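Local coordinates for vacuolar protein sorting-associated protein 29 (Entamoeba histolytica, PDB 5XCJ) that probably serves as the metal-binding, metallophosphatase-fold subunit of retromer, the complex that sorts and transports cargo proteins from endosomes, at residues L69-V74 and H86-I91; D47-L52 and V56-G61. The protein carries 1 engineered substitution. All blocks are in the same frame, centred on the assembly; numbering follows the deposited sequence.

Contact 1: residues L69-V74 and H86-I91; sequences LNETEV and HGHQVI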
ATOM      1  N   LEU A  69       8.956  14.059  -3.560  1.00 21.08           N
ATOM      2  CA  LEU A  69       8.617  12.700  -3.164  1.00 18.57           C
ATOM      3  C   LEU A  69       9.854  11.829  -3.028  1.00 16.80           C
ATOM      4  O   LEU A  69      10.598  11.650  -3.978  1.00 19.73           O
ATOM      5  CB  LEU A  69       7.690  12.068  -4.198  1.00 18.65           C
ATOM      6  CG  LEU A  69       6.219  12.474  -4.181  1.00 19.39           C
ATOM      7  CD1 LEU A  69       5.393  11.512  -5.021  1.00 18.66           C
ATOM      8  CD2 LEU A  69       5.698  12.551  -2.755  1.00 15.97           C
ATOM      9  N   ASN A  70      10.087  11.329  -1.821  1.00 16.23           N
ATOM     10  CA  ASN A  70      11.213  10.447  -1.566  1.00 14.97           C
ATOM     11  C   ASN A  70      10.938   9.043  -2.091  1.00 14.61           C
ATOM     12  O   ASN A  70       9.799   8.600  -2.129  1.00 15.13           O
ATOM     13  CB  ASN A  70      11.522  10.389  -0.075  1.00 17.24           C
ATOM     14  CG  ASN A  70      12.270  11.609   0.409  1.00 21.62           C
ATOM     15  OD1 ASN A  70      12.913  12.309  -0.369  1.00 26.56           O
ATOM     16  ND2 ASN A  70      12.191  11.870   1.702  1.00 22.48           N
ATOM     17  N   GLU A  71      11.986   8.370  -2.543  1.00 15.37           N
ATOM     18  CA  GLU A  71      11.875   7.006  -3.036  1.00 13.86           C
ATOM     19  C   GLU A  71      11.510   6.008  -1.932  1.00 13.10           C
ATOM     20  O   GLU A  71      10.770   5.063  -2.164  1.00 11.98           O
ATOM     21  CB  GLU A  71      13.143   6.584  -3.776  1.00 14.77           C
ATOM     22  CG  GLU A  71      13.470   7.495  -4.947  1.00 16.97           C
ATOM     23  CD  GLU A  71      13.512   6.775  -6.279  1.00 15.53           C
ATOM     24  OE1 GLU A  71      14.316   7.177  -7.128  1.00 20.76           O
ATOM     25  OE2 GLU A  71      12.749   5.822  -6.489  1.00 14.73           O
ATOM     26  N   THR A  72      12.071   6.214  -0.746  1.00 14.44           N
ATOM     27  CA  THR A  72      11.798   5.342   0.395  1.00 14.51           C
ATOM     28  C   THR A  72      11.488   6.130   1.664  1.00 17.12           C
ATOM     29  O   THR A  72      11.993   7.224   1.862  1.00 17.36           O
ATOM     30  CB  THR A  72      12.977   4.385   0.683  1.00 15.38           C
ATOM     31  OG1 THR A  72      14.037   5.102   1.319  1.00 16.47           O
ATOM     32  CG2 THR A  72      13.491   3.751  -0.596  1.00 13.96           C
ATOM     33  N   GLU A  73      10.630   5.572   2.511  1.00 16.52           N
ATOM     34  CA  GLU A  73      10.272   6.212   3.769  1.00 17.79           C
ATOM     35  C   GLU A  73      10.183   5.181   4.886  1.00 16.80           C
ATOM     36  O   GLU A  73       9.745   4.064   4.650  1.00 14.86           O
ATOM     37  CB  GLU A  73       8.945   6.953   3.631  1.00 19.85           C
ATOM     38  CG  GLU A  73       8.988   8.101   2.640  1.00 20.51           C
ATOM     39  CD  GLU A  73       9.723   9.306   3.189  1.00 25.67           C
ATOM     40  OE1 GLU A  73      10.250   9.217   4.311  1.00 27.76           O
ATOM     41  OE2 GLU A  73       9.773  10.342   2.500  1.00 24.86           O
ATOM     42  N   VAL A  74      10.635   5.558   6.080  1.00 20.18           N
ATOM     43  CA  VAL A  74      10.592   4.683   7.251  1.00 17.34           C
ATOM     44  C   VAL A  74       9.796   5.348   8.367  1.00 16.26           C
ATOM     45  O   VAL A  74      10.121   6.446   8.801  1.00 15.94           O
ATOM     46  CB  VAL A  74      12.005   4.354   7.755  1.00 15.40           C
ATOM     47  CG1 VAL A  74      11.938   3.481   8.996  1.00 17.35           C
ATOM     48  CG2 VAL A  74      12.815   3.682   6.663  1.00 16.86           C
ATOM     49  N   HIS A  86       7.744   2.217  -3.620  1.00  8.97           N
ATOM     50  CA  HIS A  86       6.845   1.759  -4.672  1.00  8.63           C
ATOM     51  C   HIS A  86       7.069   0.303  -5.077  1.00 10.59           C
ATOM     52  O   HIS A  86       6.117  -0.434  -5.297  1.00 10.00           O
ATOM     53  CB  HIS A  86       6.885   2.675  -5.894  1.00 10.84           C
ATOM     54  CG  HIS A  86       5.909   2.288  -6.955  1.00  9.97           C
ATOM     55  ND1 HIS A  86       6.299   1.854  -8.203  1.00 11.99           N
ATOM     56  CD2 HIS A  86       4.558   2.254  -6.953  1.00  9.77           C
ATOM     57  CE1 HIS A  86       5.230   1.571  -8.921  1.00 11.54           C
ATOM     58  NE2 HIS A  86       4.160   1.807  -8.187  1.00 11.71           N
ATOM     59  N   GLY A  87       8.324  -0.124  -5.115  1.00  9.99           N
ATOM     60  CA  GLY A  87       8.649  -1.489  -5.473  1.00  7.81           C
ATOM     61  C   GLY A  87       9.097  -1.797  -6.892  1.00  9.30           C
ATOM     62  O   GLY A  87       9.472  -2.923  -7.180  1.00 11.80           O
ATOM     63  N   HIS A  88       9.051  -0.811  -7.779  1.00 10.54           N
ATOM     64  CA  HIS A  88       9.543  -0.999  -9.141  1.00  9.87           C
ATOM     65  C   HIS A  88      11.066  -1.191  -9.134  1.00 10.66           C
ATOM     66  O   HIS A  88      11.625  -1.812 -10.027  1.00 10.45           O
ATOM     67  CB  HIS A  88       9.105   0.110 -10.105  1.00 10.76           C
ATOM     68  CG  HIS A  88       9.670   1.458  -9.793  1.00 10.20           C
ATOM     69  ND1 HIS A  88       9.217   2.233  -8.748  1.00 11.21           N
ATOM     70  CD2 HIS A  88      10.631   2.186 -10.408  1.00  9.70           C
ATOM     71  CE1 HIS A  88       9.876   3.373  -8.731  1.00 11.33           C
ATOM     72  NE2 HIS A  88      10.748   3.367  -9.721  1.00 10.53           N
ATOM     73  N   GLN A  89      11.706  -0.605  -8.128  1.00 11.03           N
ATOM     74  CA  GLN A  89      13.152  -0.672  -7.920  1.00 11.41           C
ATOM     75  C   GLN A  89      13.655  -2.045  -7.469  1.00 11.14           C
ATOM     76  O   GLN A  89      14.840  -2.339  -7.581  1.00 10.14           O
ATOM     77  CB  GLN A  89      13.620   0.402  -6.943  1.00 10.27           C
ATOM     78  CG  GLN A  89      12.972   1.753  -7.148  1.00 10.90           C
ATOM     79  CD  GLN A  89      11.694   1.893  -6.359  1.00 10.44           C
ATOM     80  OE1 GLN A  89      11.005   0.915  -6.103  1.00 11.03           O
ATOM     81  NE2 GLN A  89      11.379   3.111  -5.964  1.00 12.44           N
ATOM     82  N   VAL A  90      12.755  -2.879  -6.968  1.00 11.86           N
ATOM     83  CA  VAL A  90      13.152  -4.185  -6.480  1.00  9.50           C
ATOM     84  C   VAL A  90      13.270  -5.136  -7.655  1.00 12.32           C
ATOM     85  O   VAL A  90      12.278  -5.548  -8.237  1.00 11.54           O
ATOM     86  CB  VAL A  90      12.108  -4.743  -5.502  1.00  9.99           C
ATOM     87  CG1 VAL A  90      12.434  -6.177  -5.125  1.00 13.41           C
ATOM     88  CG2 VAL A  90      11.995  -3.853  -4.275  1.00  9.92           C
ATOM     89  N   ILE A  91      14.511  -5.463  -8.006  1.00 13.17           N
ATOM     90  CA  ILE A  91      14.784  -6.369  -9.115  1.00 11.77           C
ATOM     91  C   ILE A  91      15.463  -7.666  -8.640  1.00 13.75           C
ATOM     92  O   ILE A  91      16.432  -7.586  -7.905  1.00 13.93           O
ATOM     93  CB  ILE A  91      15.568  -5.691 -10.248  1.00 12.21           C
ATOM     94  CG1 ILE A  91      16.938  -5.232  -9.765  1.00 12.31           C
ATOM     95  CG2 ILE A  91      14.770  -4.523 -10.799  1.00 13.13           C
ATOM     96  CD1 ILE A  91      17.823  -4.716 -10.873  1.00 10.99           C
TER
HETATM   97  O   HOH W   1       9.315   4.619  -4.325  1.00 10.16           O
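Glu71 and Gln89 join the two segments through a carboxylate-amide hydrogen bond and a shared water, in the metallophosphatase (calcineurin-like phosphoesterase) fold, where the lead-in to strand 72-77 meets the loop that follows strand 80-85. Gln89 NE2 donates to Glu71 OE2 at 3.1 Å with an N-H...O angle of 163°. The acceptor lies in the amide plane but is approached nearly along its C-O axis, and the carboxylate and amide planes are turned 42° apart. Both chains bend at chi2 (89° in Gln89), which lets Glu71, whose CB does not point at the loop, swing its carboxylate over to the amide. The same NE2 also donates to a water, which donates a hydrogen bond to Glu71 O at 2.6 Å and accepts one from His86 N; this bridge spans two backbones whose own atoms, Glu71 O and His86 N, stand 4.4 Å apart. Gln89 is held from its other end as well, since OE1 takes a weak bond from Gly87 N; bonds at both ends limit the rotation of the amide. Gln89 CD also lies over one face of the His88 ring, 3.3 Å above its plane and toward the rim. The His86 ring turns inward to Asp8, a zinc ligand in another structure of this protein, and its NE2 is hydrogen-bonded to Asp8 OD1; Asn39, another such ligand, touches it too. The other ring nitrogen, His86 ND1, is hydrogen-bonded to His88 ND1 at 3.0 Å.

Contact 2: residues D47-L52 and V56-G61; sequences DILRTL and VHVVKG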
ATOM      1  N   ASP A  47      -5.236  15.081  -2.432  1.00 18.58           N
ATOM      2  CA  ASP A  47      -6.252  15.788  -1.674  1.00 19.62           C
ATOM      3  C   ASP A  47      -7.127  14.787  -0.929  1.00 19.63           C
ATOM      4  O   ASP A  47      -7.451  14.983   0.236  1.00 18.11           O
ATOM      5  CB  ASP A  47      -7.113  16.639  -2.600  1.00 22.26           C
ATOM      6  CG  ASP A  47      -6.453  17.950  -2.960  1.00 25.98           C
ATOM      7  OD1 ASP A  47      -5.210  18.009  -3.004  1.00 23.91           O
ATOM      8  OD2 ASP A  47      -7.188  18.922  -3.200  1.00 29.99           O
ATOM      9  N   ILE A  48      -7.489  13.705  -1.616  1.00 18.40           N
ATOM     10  CA  ILE A  48      -8.321  12.658  -1.039  1.00 13.72           C
ATOM     11  C   ILE A  48      -7.635  11.989   0.146  1.00 14.19           C
ATOM     12  O   ILE A  48      -8.245  11.783   1.186  1.00 16.14           O
ATOM     13  CB  ILE A  48      -8.655  11.585  -2.088  1.00 14.90           C
ATOM     14  CG1 ILE A  48      -9.448  12.188  -3.244  1.00 20.85           C
ATOM     15  CG2 ILE A  48      -9.435  10.444  -1.464  1.00 16.05           C
ATOM     16  CD1 ILE A  48      -9.872  11.175  -4.281  1.00 22.41           C
ATOM     17  N   LEU A  49      -6.349  11.686  -0.009  1.00 14.99           N
ATOM     18  CA  LEU A  49      -5.556  11.054   1.046  1.00 14.18           C
ATOM     19  C   LEU A  49      -5.457  11.942   2.279  1.00 15.20           C
ATOM     20  O   LEU A  49      -5.512  11.468   3.404  1.00 15.50           O
ATOM     21  CB  LEU A  49      -4.149  10.733   0.548  1.00 14.94           C
ATOM     22  CG  LEU A  49      -4.007   9.644  -0.512  1.00 14.41           C
ATOM     23  CD1 LEU A  49      -2.574   9.587  -1.008  1.00 14.37           C
ATOM     24  CD2 LEU A  49      -4.436   8.300   0.047  1.00 15.15           C
ATOM     25  N   ARG A  50      -5.340  13.247   2.054  1.00 17.51           N
ATOM     26  CA  ARG A  50      -5.242  14.219   3.138  1.00 16.42           C
ATOM     27  C   ARG A  50      -6.530  14.243   3.962  1.00 15.90           C
ATOM     28  O   ARG A  50      -6.494  14.484   5.159  1.00 18.29           O
ATOM     29  CB  ARG A  50      -4.915  15.609   2.594  1.00 21.57           C
ATOM     30  CG  ARG A  50      -3.442  15.987   2.660  1.00 22.36           C
ATOM     31  CD  ARG A  50      -2.536  14.782   2.826  1.00 20.80           C
ATOM     32  NE  ARG A  50      -1.370  15.064   3.653  1.00 21.48           N
ATOM     33  CZ  ARG A  50      -1.395  15.142   4.980  1.00 23.88           C
ATOM     34  NH1 ARG A  50      -2.532  14.967   5.636  1.00 27.25           N
ATOM     35  NH2 ARG A  50      -0.288  15.397   5.653  1.00 20.11           N
ATOM     36  N   THR A  51      -7.663  14.016   3.308  1.00 14.87           N
ATOM     37  CA  THR A  51      -8.944  13.942   4.009  1.00 17.27           C
ATOM     38  C   THR A  51      -9.079  12.719   4.930  1.00 20.12           C
ATOM     39  O   THR A  51      -9.635  12.806   6.016  1.00 21.88           O
ATOM     40  CB  THR A  51     -10.151  13.985   3.047  1.00 16.13           C
ATOM     41  OG1 THR A  51     -10.184  12.804   2.243  1.00 18.38           O
ATOM     42  CG2 THR A  51     -10.097  15.216   2.152  1.00 20.43           C
ATOM     43  N   LEU A  52      -8.580  11.583   4.461  1.00 20.88           N
ATOM     44  CA  LEU A  52      -8.662  10.316   5.196  1.00 16.55           C
ATOM     45  C   LEU A  52      -7.930  10.238   6.532  1.00 16.46           C
ATOM     46  O   LEU A  52      -8.451   9.679   7.491  1.00 20.43           O
ATOM     47  CB  LEU A  52      -8.208   9.170   4.299  1.00 13.27           C
ATOM     48  CG  LEU A  52      -8.893   9.089   2.940  1.00 14.21           C
ATOM     49  CD1 LEU A  52      -8.387   7.902   2.141  1.00 12.80           C
ATOM     50  CD2 LEU A  52     -10.398   9.028   3.109  1.00 15.15           C
ATOM     51  N   VAL A  56      -0.157  11.656   6.281  1.00 16.08           N
ATOM     52  CA  VAL A  56      -0.086  10.984   4.996  1.00 12.54           C
ATOM     53  C   VAL A  56       1.348  10.872   4.492  1.00 15.44           C
ATOM     54  O   VAL A  56       2.094  11.840   4.520  1.00 16.85           O
ATOM     55  CB  VAL A  56      -0.930  11.718   3.944  1.00 12.80           C
ATOM     56  CG1 VAL A  56      -0.837  11.020   2.602  1.00 12.71           C
ATOM     57  CG2 VAL A  56      -2.374  11.815   4.408  1.00 15.52           C
ATOM     58  N   HIS A  57       1.729   9.672   4.060  1.00 16.36           N
ATOM     59  CA  HIS A  57       3.058   9.432   3.514  1.00 13.35           C
ATOM     60  C   HIS A  57       2.967   8.862   2.109  1.00 12.99           C
ATOM     61  O   HIS A  57       2.254   7.889   1.870  1.00 11.38           O
ATOM     62  CB  HIS A  57       3.836   8.480   4.408  1.00 15.77           C
ATOM     63  CG  HIS A  57       3.838   8.880   5.844  1.00 15.21           C
ATOM     64  ND1 HIS A  57       4.898   9.530   6.433  1.00 16.71           N
ATOM     65  CD2 HIS A  57       2.907   8.729   6.813  1.00 15.40           C
ATOM     66  CE1 HIS A  57       4.620   9.760   7.700  1.00 17.50           C
ATOM     67  NE2 HIS A  57       3.416   9.288   7.957  1.00 16.51           N
ATOM     68  N   VAL A  58       3.661   9.502   1.177  1.00 13.23           N
ATOM     69  CA  VAL A  58       3.685   9.057  -0.207  1.00 12.57           C
ATOM     70  C   VAL A  58       5.103   8.957  -0.761  1.00 13.99           C
ATOM     71  O   VAL A  58       5.874   9.900  -0.688  1.00 14.34           O
ATOM     72  CB  VAL A  58       2.859   9.995  -1.101  1.00 12.75           C
ATOM     73  CG1 VAL A  58       2.856   9.499  -2.534  1.00 12.18           C
ATOM     74  CG2 VAL A  58       1.446  10.119  -0.564  1.00 13.56           C
ATOM     75  N   VAL A  59       5.442   7.800  -1.307  1.00 11.67           N
ATOM     76  CA  VAL A  59       6.752   7.600  -1.923  1.00 11.68           C
ATOM     77  C   VAL A  59       6.651   7.792  -3.435  1.00 11.85           C
ATOM     78  O   VAL A  59       5.558   7.756  -3.997  1.00 11.57           O
ATOM     79  CB  VAL A  59       7.349   6.220  -1.604  1.00 11.31           C
ATOM     80  CG1 VAL A  59       7.774   6.152  -0.147  1.00 13.20           C
ATOM     81  CG2 VAL A  59       6.359   5.119  -1.939  1.00  9.81           C
ATOM     82  N   LYS A  60       7.790   7.987  -4.089  1.00 12.89           N
ATOM     83  CA  LYS A  60       7.789   8.197  -5.530  1.00 11.26           C
ATOM     84  C   LYS A  60       7.578   6.916  -6.324  1.00 12.00           C
ATOM     85  O   LYS A  60       8.299   5.941  -6.179  1.00 12.03           O
ATOM     86  CB  LYS A  60       9.079   8.879  -5.983  1.00 12.44           C
ATOM     87  CG  LYS A  60       9.157   9.056  -7.486  1.00 15.04           C
ATOM     88  CD  LYS A  60      10.405   9.803  -7.909  1.00 15.56           C
ATOM     89  CE  LYS A  60      10.503   9.892  -9.418  1.00 13.74           C
ATOM     90  NZ  LYS A  60      10.190   8.602 -10.085  1.00 15.98           N
ATOM     91  N   GLY A  61       6.556   6.946  -7.166  1.00 11.86           N
ATOM     92  CA  GLY A  61       6.198   5.848  -8.032  1.00 12.81           C
ATOM     93  C   GLY A  61       6.942   5.870  -9.352  1.00 13.33           C
ATOM     94  O   GLY A  61       7.761   6.744  -9.597  1.00 15.74           O
TER
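With CG2 anti to its carbonyl carbon and CG1 anti to its backbone N (chi1 179°), Val56, whose CB points toward the helix, meets Leu49 and Arg50 with one methyl and mainly Leu49 with the other. Arg50, bent at chi2 and chi3, folds its end back to the strand. Val56 CG2 therefore sits over one face of the guanidinium, 3.0 Å above the plane and offset toward the rim, and approaches Arg50 CD at 3.4 Å. The same methyl rests 3.3 Å from Leu49 O, while Val56 CG1 packs on Leu49 CB at 3.9 Å. Farther along the strand, Leu49 CD1 meets Val58 CG2 at 4.1 Å, the two side chains crossing at about a right angle. These contacts lie within the beta-alpha-beta unit of strand 33-36, helix 43-52 and strand 55-58; the helix segment runs back along the strand at 144°, their axes 9.0 Å apart. Leu49 and Val58 both also touch Leu40, and Leu52 packs on helix 20-28. Arg50 NH1 donates to Arg54 O, and NE is weakly hydrogen-bonded to Tyr46 OH. Contact between the segments is thus by dispersion and shape, with the arginine's flat face serving as an apolar surface while its N-H groups bond to these residues of the same chain.

How the contacts relate
Along the chain the two contacts come in series, 47-52 with 56-61 and then 69-74 with 86-91, their centres about 15 Å apart. Contact 2 belongs to the mixed sheet of six strands, at its outermost strand 55-58; contact 1 adjoins the second sheet, of five strands, at its outermost strand 72-77. They meet directly where the chain passes between them: Lys60 N lies 2.9 Å from Asn70 O, a probable hydrogen bond, and Leu69 CD2 packs 3.4 Å from Val58 O. His86 CB also approaches Lys60 O. The two sheets of the metallophosphatase fold are thus tied at one edge, with contact 1 the nearer to the metal-site residues Asp8 and Asn39.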